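Local coordinates for 30kLP (Treponema pallidum, PDB 3K8I), which alters membrane permeability at acidic pH and might take part in ligand transport as a lipoprotein of the outer membrane, at residues A[23-28]-A[160-165]; A[187-192]-A[202-207]; A[107-112]-A[125-130]. One frame throughout, in Å; residues are numbered along the deposited sequence.

Contact 1: A[23-28]-A[160-165]; sequences LYFPVA and QTVALY
Two neighbouring strands of the U-shaped beta-half-barrel, 21-26 and 162-166, meet here as an antiparallel pair, their short axes 173° apart in direction. The ladder is gripped at one residue pair: Tyr-24 N donates to Ala-163 O at 2.8 Å, and Ala-163 N returns the bond to Tyr-24 O at 2.9 Å, both nearly straight. Pro-26 has no N-H to give, so the regular ladder is not carried past it; its ring instead packs on the backbone just before Val-162, Pro-26 CD lying 3.3 Å from Thr-161 O.

On one face of the sheet stand Leu-23, Phe-25, Val-162 and Leu-164. The two leucines turn their ends toward each other and meet through methyls, Leu-23 CD1 lying 3.8 Å from Leu-164 CD1. Phe-25 and Val-162 run side by side. With CG1 of Val-162 anti to its backbone N (chi1 178°), CG2 is placed over a face of the Phe-25 ring, 4.2 Å from the centroid and offset toward the rim, a CH-pi contact suited to a branched aliphatic residue beside a flat one.

The opposite face carries Tyr-24 and Ala-163. Their side chains meet CB to CB at 4.0 Å, and Thr-161 O sits near the plane of the ring at its edge, 3.4 Å from Tyr-24 CD2. Phe-149 of helix 147-153 packs on both Tyr-24 and Ala-163, while Thr-161 OG1 finds its partner in Thr-194 of strand 189-196. Apolar residues on both faces of a strand pair, with a helix packed on one of them, fit the curved wall of a beta-half-barrel built round a hydrophobic cavity, and here that wall is continued by pairing strands more than 130 residues apart.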
loop_
_atom_site.group_PDB
_atom_site.type_symbol
_atom_site.label_atom_id
_atom_site.label_comp_id
_atom_site.label_asym_id
_atom_site.label_seq_id
_atom_site.Cartn_x
_atom_site.Cartn_y
_atom_site.Cartn_z
ATOM N N LEU A 23 5.891 -24.715 2.130
ATOM C CA LEU A 23 6.792 -23.605 1.858
ATOM C C LEU A 23 7.998 -24.086 1.065
ATOM O O LEU A 23 8.521 -25.184 1.303
ATOM C CB LEU A 23 7.262 -22.992 3.175
ATOM C CG LEU A 23 8.390 -21.960 3.192
ATOM C CD1 LEU A 23 7.852 -20.592 2.783
ATOM C CD2 LEU A 23 9.032 -21.909 4.573
ATOM N N TYR A 24 8.409 -23.263 0.106
ATOM C CA TYR A 24 9.727 -23.341 -0.509
ATOM C C TYR A 24 10.473 -22.053 -0.221
ATOM O O TYR A 24 9.984 -20.956 -0.518
ATOM C CB TYR A 24 9.611 -23.523 -2.015
ATOM C CG TYR A 24 10.941 -23.576 -2.731
ATOM C CD1 TYR A 24 11.824 -24.637 -2.524
ATOM C CD2 TYR A 24 11.304 -22.588 -3.640
ATOM C CE1 TYR A 24 13.039 -24.700 -3.188
ATOM C CE2 TYR A 24 12.531 -22.639 -4.314
ATOM C CZ TYR A 24 13.385 -23.703 -4.082
ATOM O OH TYR A 24 14.588 -23.777 -4.739
ATOM N N PHE A 25 11.656 -22.179 0.363
ATOM C CA PHE A 25 12.440 -21.004 0.682
ATOM C C PHE A 25 13.880 -21.222 0.230
ATOM O O PHE A 25 14.661 -21.868 0.942
ATOM C CB PHE A 25 12.374 -20.703 2.186
ATOM C CG PHE A 25 12.702 -19.286 2.537
ATOM C CD1 PHE A 25 13.997 -18.798 2.417
ATOM C CD2 PHE A 25 11.707 -18.428 2.994
ATOM C CE1 PHE A 25 14.297 -17.474 2.737
ATOM C CE2 PHE A 25 12.001 -17.114 3.324
ATOM C CZ PHE A 25 13.303 -16.639 3.197
ATOM N N PRO A 26 14.231 -20.703 -0.964
ATOM C CA PRO A 26 15.625 -20.716 -1.414
ATOM C C PRO A 26 16.379 -19.552 -0.765
ATOM O O PRO A 26 15.851 -18.435 -0.682
ATOM C CB PRO A 26 15.502 -20.514 -2.923
ATOM C CG PRO A 26 14.268 -19.648 -3.075
ATOM C CD PRO A 26 13.326 -20.109 -1.970
ATOM N N VAL A 27 17.592 -19.810 -0.293
ATOM C CA VAL A 27 18.320 -18.799 0.464
ATOM C C VAL A 27 18.882 -17.663 -0.411
ATOM O O VAL A 27 18.743 -16.487 -0.064
ATOM C CB VAL A 27 19.407 -19.423 1.366
ATOM C CG1 VAL A 27 20.351 -18.361 1.895
ATOM C CG2 VAL A 27 18.768 -20.180 2.525
ATOM N N ALA A 28 19.492 -18.013 -1.544
ATOM C CA ALA A 28 20.200 -17.021 -2.368
ATOM C C ALA A 28 19.224 -16.047 -3.005
ATOM O O ALA A 28 18.211 -16.452 -3.579
ATOM C CB ALA A 28 21.070 -17.697 -3.427
ATOM N N GLN A 160 14.987 -18.114 -7.155
ATOM C CA GLN A 160 15.167 -17.295 -5.944
ATOM C C GLN A 160 13.796 -16.884 -5.390
ATOM O O GLN A 160 13.683 -16.054 -4.489
ATOM C CB GLN A 160 16.091 -16.083 -6.199
ATOM C CG GLN A 160 17.380 -16.449 -6.963
ATOM C CD GLN A 160 18.534 -15.473 -6.754
ATOM O OE1 GLN A 160 19.627 -15.874 -6.337
ATOM N NE2 GLN A 160 18.304 -14.196 -7.048
ATOM N N THR A 161 12.754 -17.513 -5.920
ATOM C CA THR A 161 11.391 -17.233 -5.506
ATOM C C THR A 161 10.958 -18.071 -4.293
ATOM O O THR A 161 11.075 -19.301 -4.293
ATOM C CB THR A 161 10.428 -17.412 -6.688
ATOM O OG1 THR A 161 10.825 -16.527 -7.746
ATOM C CG2 THR A 161 8.980 -17.121 -6.284
ATOM N N VAL A 162 10.489 -17.371 -3.263
ATOM C CA VAL A 162 9.830 -17.960 -2.105
ATOM C C VAL A 162 8.414 -18.364 -2.509
ATOM O O VAL A 162 7.665 -17.559 -3.079
ATOM C CB VAL A 162 9.732 -16.933 -0.950
ATOM C CG1 VAL A 162 8.997 -17.531 0.268
ATOM C CG2 VAL A 162 11.104 -16.435 -0.559
ATOM N N ALA A 163 8.038 -19.601 -2.218
ATOM C CA ALA A 163 6.718 -20.095 -2.619
ATOM C C ALA A 163 5.977 -20.637 -1.411
ATOM O O ALA A 163 6.550 -21.350 -0.580
ATOM C CB ALA A 163 6.844 -21.169 -3.749
ATOM N N LEU A 164 4.705 -20.292 -1.311
ATOM C CA LEU A 164 3.873 -20.716 -0.199
ATOM C C LEU A 164 2.561 -21.241 -0.750
ATOM O O LEU A 164 1.952 -20.613 -1.606
ATOM C CB LEU A 164 3.640 -19.544 0.770
ATOM C CG LEU A 164 3.050 -19.796 2.158
ATOM C CD1 LEU A 164 4.065 -20.419 3.110
ATOM C CD2 LEU A 164 2.527 -18.476 2.735
ATOM N N TYR A 165 2.146 -22.413 -0.285
ATOM C CA TYR A 165 0.885 -23.002 -0.716
ATOM C C TYR A 165 0.029 -23.377 0.480
ATOM O O TYR A 165 0.427 -24.186 1.316
ATOM C CB TYR A 165 1.150 -24.226 -1.589
ATOM C CG TYR A 165 -0.055 -25.093 -1.855
ATOM C CD1 TYR A 165 -1.206 -24.571 -2.430
ATOM C CD2 TYR A 165 -0.029 -26.447 -1.553
ATOM C CE1 TYR A 165 -2.300 -25.378 -2.687
ATOM C CE2 TYR A 165 -1.112 -27.260 -1.809
ATOM C CZ TYR A 165 -2.245 -26.724 -2.371
ATOM O OH TYR A 165 -3.322 -27.546 -2.614
#

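Contact 2: A[187-192]-A[202-207]; sequences GAMELY and YTLSLQ
With CG anti to the backbone N in both residues (chi1 close to 180°), Leu-191 and Leu-204 swing their ends toward each other, and their CD1 methyls meet at 3.8 Å. Met-189 extends as far as SD and then bends at chi3 (101°), which brings CE to 4.0 Å from Leu-204 CD1; its CG presses tightly on Leu-206 CD2 at 3.4 Å. Unbranched and flexible, the methionine can thus reach two leucines at once.

These residues form the apolar face of a beta hairpin, strands 189-196 and 199-207, whose hydrogen-bonded pairs are Glu-190 with Ser-205 and Tyr-192 with Thr-203. Strand 162-166 flanks the hairpin on one side and strand 235-244 on the other.

The other face is more polar. Tyr-192 OH donates to Glu-190 OE2 at 2.5 Å, a short bond along one strand that reaches the carboxylate oxygen on its anti side, 35° out of plane. A water donates to Ala-188 O and also hydrogen-bonds Ser-205 OG, a short hydroxyl that stays close to the strand. Toward the open end, Gln-207 doubles the backbone pairing: its N bonds Ala-188 O, while OE1 accepts from Ala-188 N at 3.2 Å, the donor standing above the amide plane. Its NE2 is held by Asp-234. Gly-187 N closes the series on Gln-207 O, and its lack of a side chain spares a clash with Gln-207 OE1.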
loop_
_atom_site.group_PDB
_atom_site.type_symbol
_atom_site.label_atom_id
_atom_site.label_comp_id
_atom_site.label_asym_id
_atom_site.label_seq_id
_atom_site.Cartn_x
_atom_site.Cartn_y
_atom_site.Cartn_z
ATOM N N GLY A 187 -10.837 -21.031 -0.677
ATOM C CA GLY A 187 -10.164 -22.319 -0.757
ATOM C C GLY A 187 -8.656 -22.165 -0.796
ATOM O O GLY A 187 -8.078 -21.424 0.004
ATOM N N ALA A 188 -8.028 -22.859 -1.742
ATOM C CA ALA A 188 -6.575 -22.869 -1.885
ATOM C C ALA A 188 -6.016 -21.499 -2.193
ATOM O O ALA A 188 -6.590 -20.723 -2.957
ATOM C CB ALA A 188 -6.138 -23.854 -2.952
ATOM N N MET A 189 -4.867 -21.237 -1.597
ATOM C CA MET A 189 -4.182 -19.982 -1.735
ATOM C C MET A 189 -2.742 -20.281 -2.131
ATOM O O MET A 189 -2.105 -21.165 -1.545
ATOM C CB MET A 189 -4.209 -19.274 -0.391
ATOM C CG MET A 189 -4.331 -17.788 -0.467
ATOM S SD MET A 189 -4.590 -17.094 1.175
ATOM C CE MET A 189 -2.946 -16.495 1.550
ATOM N N GLU A 190 -2.235 -19.546 -3.118
ATOM C CA GLU A 190 -0.820 -19.596 -3.466
ATOM C C GLU A 190 -0.220 -18.205 -3.364
ATOM O O GLU A 190 -0.865 -17.214 -3.734
ATOM C CB GLU A 190 -0.617 -20.087 -4.895
ATOM C CG GLU A 190 -1.316 -21.383 -5.276
ATOM C CD GLU A 190 -1.202 -21.670 -6.764
ATOM O OE1 GLU A 190 -2.134 -22.279 -7.315
ATOM O OE2 GLU A 190 -0.181 -21.290 -7.390
ATOM N N LEU A 191 1.019 -18.143 -2.881
ATOM C CA LEU A 191 1.770 -16.897 -2.791
ATOM C C LEU A 191 3.238 -17.084 -3.204
ATOM O O LEU A 191 3.943 -17.971 -2.692
ATOM C CB LEU A 191 1.662 -16.302 -1.380
ATOM C CG LEU A 191 2.428 -15.007 -1.075
ATOM C CD1 LEU A 191 1.795 -13.795 -1.758
ATOM C CD2 LEU A 191 2.518 -14.784 0.434
ATOM N N TYR A 192 3.683 -16.236 -4.131
ATOM C CA TYR A 192 5.046 -16.263 -4.658
ATOM C C TYR A 192 5.726 -14.934 -4.427
ATOM O O TYR A 192 5.124 -13.884 -4.638
ATOM C CB TYR A 192 5.033 -16.643 -6.145
ATOM C CG TYR A 192 4.301 -17.941 -6.351
ATOM C CD1 TYR A 192 4.957 -19.166 -6.169
ATOM C CD2 TYR A 192 2.937 -17.956 -6.657
ATOM C CE1 TYR A 192 4.279 -20.369 -6.316
ATOM C CE2 TYR A 192 2.254 -19.155 -6.808
ATOM C CZ TYR A 192 2.932 -20.358 -6.638
ATOM O OH TYR A 192 2.262 -21.554 -6.783
ATOM N N TYR A 202 5.429 -9.624 -5.613
ATOM C CA TYR A 202 4.591 -10.754 -5.221
ATOM C C TYR A 202 3.479 -11.113 -6.208
ATOM O O TYR A 202 3.054 -10.294 -7.027
ATOM C CB TYR A 202 4.037 -10.590 -3.796
ATOM C CG TYR A 202 2.892 -9.607 -3.623
ATOM C CD1 TYR A 202 3.137 -8.276 -3.286
ATOM C CD2 TYR A 202 1.563 -10.019 -3.760
ATOM C CE1 TYR A 202 2.090 -7.370 -3.112
ATOM C CE2 TYR A 202 0.513 -9.125 -3.593
ATOM C CZ TYR A 202 0.783 -7.802 -3.269
ATOM O OH TYR A 202 -0.254 -6.910 -3.098
ATOM N N THR A 203 3.022 -12.354 -6.102
ATOM C CA THR A 203 1.916 -12.872 -6.878
ATOM C C THR A 203 1.081 -13.731 -5.927
ATOM O O THR A 203 1.611 -14.622 -5.246
ATOM C CB THR A 203 2.427 -13.706 -8.090
ATOM O OG1 THR A 203 3.273 -12.893 -8.915
ATOM C CG2 THR A 203 1.284 -14.241 -8.926
ATOM N N LEU A 204 -0.215 -13.441 -5.864
ATOM C CA LEU A 204 -1.128 -14.147 -4.976
ATOM C C LEU A 204 -2.320 -14.685 -5.753
ATOM O O LEU A 204 -2.982 -13.949 -6.496
ATOM C CB LEU A 204 -1.601 -13.222 -3.846
ATOM C CG LEU A 204 -2.541 -13.731 -2.746
ATOM C CD1 LEU A 204 -1.864 -14.749 -1.834
ATOM C CD2 LEU A 204 -3.061 -12.558 -1.923
ATOM N N SER A 205 -2.583 -15.973 -5.583
ATOM C CA SER A 205 -3.736 -16.609 -6.195
ATOM C C SER A 205 -4.681 -17.066 -5.100
ATOM O O SER A 205 -4.253 -17.649 -4.104
ATOM C CB SER A 205 -3.304 -17.791 -7.052
ATOM O OG SER A 205 -4.409 -18.613 -7.363
ATOM N N LEU A 206 -5.965 -16.802 -5.299
ATOM C CA LEU A 206 -6.978 -17.054 -4.291
ATOM C C LEU A 206 -8.152 -17.766 -4.931
ATOM O O LEU A 206 -8.787 -17.228 -5.842
ATOM C CB LEU A 206 -7.457 -15.730 -3.694
ATOM C CG LEU A 206 -6.449 -14.776 -3.044
ATOM C CD1 LEU A 206 -6.915 -13.320 -3.204
ATOM C CD2 LEU A 206 -6.222 -15.125 -1.577
ATOM N N GLN A 207 -8.444 -18.973 -4.457
ATOM C CA GLN A 207 -9.540 -19.758 -5.014
ATOM C C GLN A 207 -10.906 -19.258 -4.559
ATOM O O GLN A 207 -11.250 -19.351 -3.375
ATOM C CB GLN A 207 -9.383 -21.244 -4.679
ATOM C CG GLN A 207 -10.459 -22.135 -5.306
ATOM C CD GLN A 207 -10.197 -23.613 -5.104
ATOM O OE1 GLN A 207 -10.013 -24.076 -3.977
ATOM N NE2 GLN A 207 -10.185 -24.366 -6.201
HETATM O O HOH W 1 -5.391 -20.225 -5.251
#

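Contact 3: A[107-112]-A[125-130]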
loop_
_atom_site.group_PDB
_atom_site.type_symbol
_atom_site.label_atom_id
_atom_site.label_comp_id
_atom_site.label_asym_id
_atom_site.label_seq_id
_atom_site.Cartn_x
_atom_site.Cartn_y
_atom_site.Cartn_z
ATOM N N HIS A 107 11.138 -29.345 22.077
ATOM C CA HIS A 107 10.056 -29.298 21.097
ATOM C C HIS A 107 10.540 -29.586 19.671
ATOM O O HIS A 107 9.764 -29.487 18.717
ATOM C CB HIS A 107 9.376 -27.920 21.133
ATOM C CG HIS A 107 8.515 -27.696 22.339
ATOM N ND1 HIS A 107 7.424 -28.486 22.634
ATOM C CD2 HIS A 107 8.572 -26.755 23.311
ATOM C CE1 HIS A 107 6.854 -28.050 23.742
ATOM N NE2 HIS A 107 7.528 -26.998 24.171
ATOM N N THR A 108 11.810 -29.951 19.533
ATOM C CA THR A 108 12.486 -29.951 18.233
ATOM C C THR A 108 13.415 -31.153 18.066
ATOM O O THR A 108 14.185 -31.479 18.968
ATOM C CB THR A 108 13.308 -28.658 18.053
ATOM O OG1 THR A 108 12.578 -27.540 18.574
ATOM C CG2 THR A 108 13.620 -28.392 16.584
ATOM N N ASP A 109 13.339 -31.811 16.910
ATOM C CA ASP A 109 14.273 -32.885 16.572
ATOM C C ASP A 109 14.976 -32.536 15.281
ATOM O O ASP A 109 14.372 -31.939 14.378
ATOM C CB ASP A 109 13.547 -34.228 16.442
ATOM C CG ASP A 109 12.691 -34.540 17.661
ATOM O OD1 ASP A 109 11.450 -34.539 17.538
ATOM O OD2 ASP A 109 13.261 -34.750 18.751
ATOM N N VAL A 110 16.258 -32.889 15.210
ATOM C CA VAL A 110 17.077 -32.627 14.028
ATOM C C VAL A 110 17.924 -33.850 13.724
ATOM O O VAL A 110 18.530 -34.428 14.620
ATOM C CB VAL A 110 18.005 -31.406 14.230
ATOM C CG1 VAL A 110 18.863 -31.149 12.969
ATOM C CG2 VAL A 110 17.193 -30.147 14.580
ATOM N N SER A 111 17.954 -34.255 12.462
ATOM C CA SER A 111 18.937 -35.238 12.016
ATOM C C SER A 111 19.648 -34.707 10.783
ATOM O O SER A 111 19.117 -33.852 10.056
ATOM C CB SER A 111 18.293 -36.592 11.706
ATOM O OG SER A 111 17.354 -36.489 10.643
ATOM N N ILE A 112 20.850 -35.216 10.571
ATOM C CA ILE A 112 21.613 -35.004 9.359
ATOM C C ILE A 112 21.892 -36.401 8.778
ATOM O O ILE A 112 22.926 -36.990 9.058
ATOM C CB ILE A 112 22.948 -34.240 9.637
ATOM C CG1 ILE A 112 22.727 -33.032 10.567
ATOM C CG2 ILE A 112 23.614 -33.810 8.325
ATOM C CD1 ILE A 112 22.218 -31.763 9.853
ATOM N N SER A 125 4.013 -32.514 21.407
ATOM C CA SER A 125 4.379 -33.879 21.765
ATOM C C SER A 125 3.817 -34.871 20.724
ATOM O O SER A 125 4.237 -36.014 20.670
ATOM C CB SER A 125 3.864 -34.202 23.170
ATOM O OG SER A 125 2.440 -34.237 23.171
ATOM N N LYS A 126 2.894 -34.398 19.888
ATOM C CA LYS A 126 2.279 -35.200 18.830
ATOM C C LYS A 126 3.007 -35.147 17.463
ATOM O O LYS A 126 2.542 -35.754 16.481
ATOM C CB LYS A 126 0.806 -34.781 18.652
ATOM C CG LYS A 126 -0.227 -35.675 19.372
ATOM C CD LYS A 126 0.050 -35.860 20.859
ATOM C CE LYS A 126 -0.324 -37.266 21.320
ATOM N NZ LYS A 126 -1.767 -37.606 21.067
ATOM N N ARG A 127 4.115 -34.416 17.394
ATOM C CA ARG A 127 4.885 -34.311 16.154
ATOM C C ARG A 127 5.436 -35.692 15.751
ATOM O O ARG A 127 5.638 -36.562 16.596
ATOM C CB ARG A 127 6.033 -33.301 16.305
ATOM C CG ARG A 127 7.148 -33.762 17.262
ATOM C CD ARG A 127 8.160 -32.646 17.550
ATOM N NE ARG A 127 9.271 -33.126 18.375
ATOM C CZ ARG A 127 9.309 -33.042 19.703
ATOM N NH1 ARG A 127 8.314 -32.474 20.372
ATOM N NH2 ARG A 127 10.349 -33.513 20.364
ATOM N N GLU A 128 5.673 -35.868 14.457
ATOM C CA GLU A 128 6.196 -37.104 13.894
ATOM C C GLU A 128 7.540 -37.511 14.472
ATOM O O GLU A 128 8.380 -36.666 14.765
ATOM C CB GLU A 128 6.350 -36.916 12.396
ATOM C CG GLU A 128 6.562 -38.186 11.616
ATOM C CD GLU A 128 6.445 -37.918 10.147
ATOM O OE1 GLU A 128 7.367 -37.265 9.611
ATOM O OE2 GLU A 128 5.419 -38.326 9.545
ATOM N N ARG A 129 7.741 -38.813 14.619
ATOM C CA ARG A 129 9.039 -39.356 14.994
ATOM C C ARG A 129 10.059 -39.156 13.859
ATOM O O ARG A 129 9.740 -39.401 12.687
ATOM C CB ARG A 129 8.889 -40.843 15.347
ATOM C CG ARG A 129 8.320 -41.089 16.769
ATOM C CD ARG A 129 8.084 -42.569 17.103
ATOM N NE ARG A 129 7.280 -43.247 16.079
ATOM C CZ ARG A 129 7.807 -43.994 15.116
ATOM N NH1 ARG A 129 9.130 -44.188 15.067
ATOM N NH2 ARG A 129 7.024 -44.544 14.209
ATOM N N MET A 130 11.262 -38.699 14.214
ATOM C CA MET A 130 12.360 -38.514 13.258
ATOM C C MET A 130 12.596 -39.745 12.389
ATOM O O MET A 130 12.692 -39.618 11.173
ATOM C CB MET A 130 13.668 -38.094 13.963
ATOM C CG MET A 130 14.856 -37.842 12.993
ATOM S SD MET A 130 14.507 -36.633 11.688
ATOM C CE MET A 130 14.451 -35.144 12.688
HETATM O O HOH W 2 10.193 -36.693 16.963
#
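The guanidinium of Arg-127 lies with one face against the backbone where strand 108-112 begins: His-107 C is 3.6 Å above the plane over its centre, with Thr-108 N also above that centre. Its edge is given to Asp-109, whose carboxylate plane is turned 33° from that of the guanidinium. Arg-127 NE donates to Asp-109 OD1 at 2.7 Å, almost straight at 163° and within the guanidinium plane, yet it meets the oxygen from above the carboxylate plane. NH2 adds a weak bond to the same OD1 at 3.2 Å, so this salt bridge converges on one oxygen instead of joining two in parallel.

That oxygen has a third partner, a water that donates to OD1 at 2.6 Å and also to Glu-128 O, tying the carboxylate to the loop backbone. Three donors on one atom would be expected to favour the charged form of the aspartate. NH1 of Arg-127 also bonds Ser-124 O, which helps to fix the rotation of the group. Long and extended from CG to NE, the arginine suits a place where a loop must reach back to a strand.

Met-130, the first residue of helix 130-135, approaches the strand further on. Its chain bends at both chi2 and chi3, laying CE 3.6 Å from Asp-109 O and SD 3.0 Å from Ser-111 OG. This small serine is buried here, and its hydroxyl has no hydrogen-bonding partner in the model. Arg-129 takes the N-cap position of the helix. The whole is a strand-to-helix connection: having left strand 117-123, the chain folds back over strand 108-112, its neighbour in the beta-half-barrel, and a salt bridge and a methionine meet that strand at the start of helix 130-135, inferred to be amphipathic.

Contacts 1 and 2 adjoin, their centres 14 Å apart: strands 162-166 and 189-196 are neighbours, so the order across the half-barrel runs 21-26, 162-166, 189-196, 199-207. Leu-164 N and Leu-191 O, 2.8 Å apart, probably form a hydrogen bond between them, and Ala-163 CB packs on Tyr-192 CD1. Contact 3 stands apart, about 14 Å from contact 1 and 22 Å from contact 2 between nearest atoms, on the other side of the chain's centre from contact 2. Along the chain, contact 3 falls wholly between the two segments of contact 1, and contact 2 follows both. Contact 1 thus joins the early and late strands of the half-barrel.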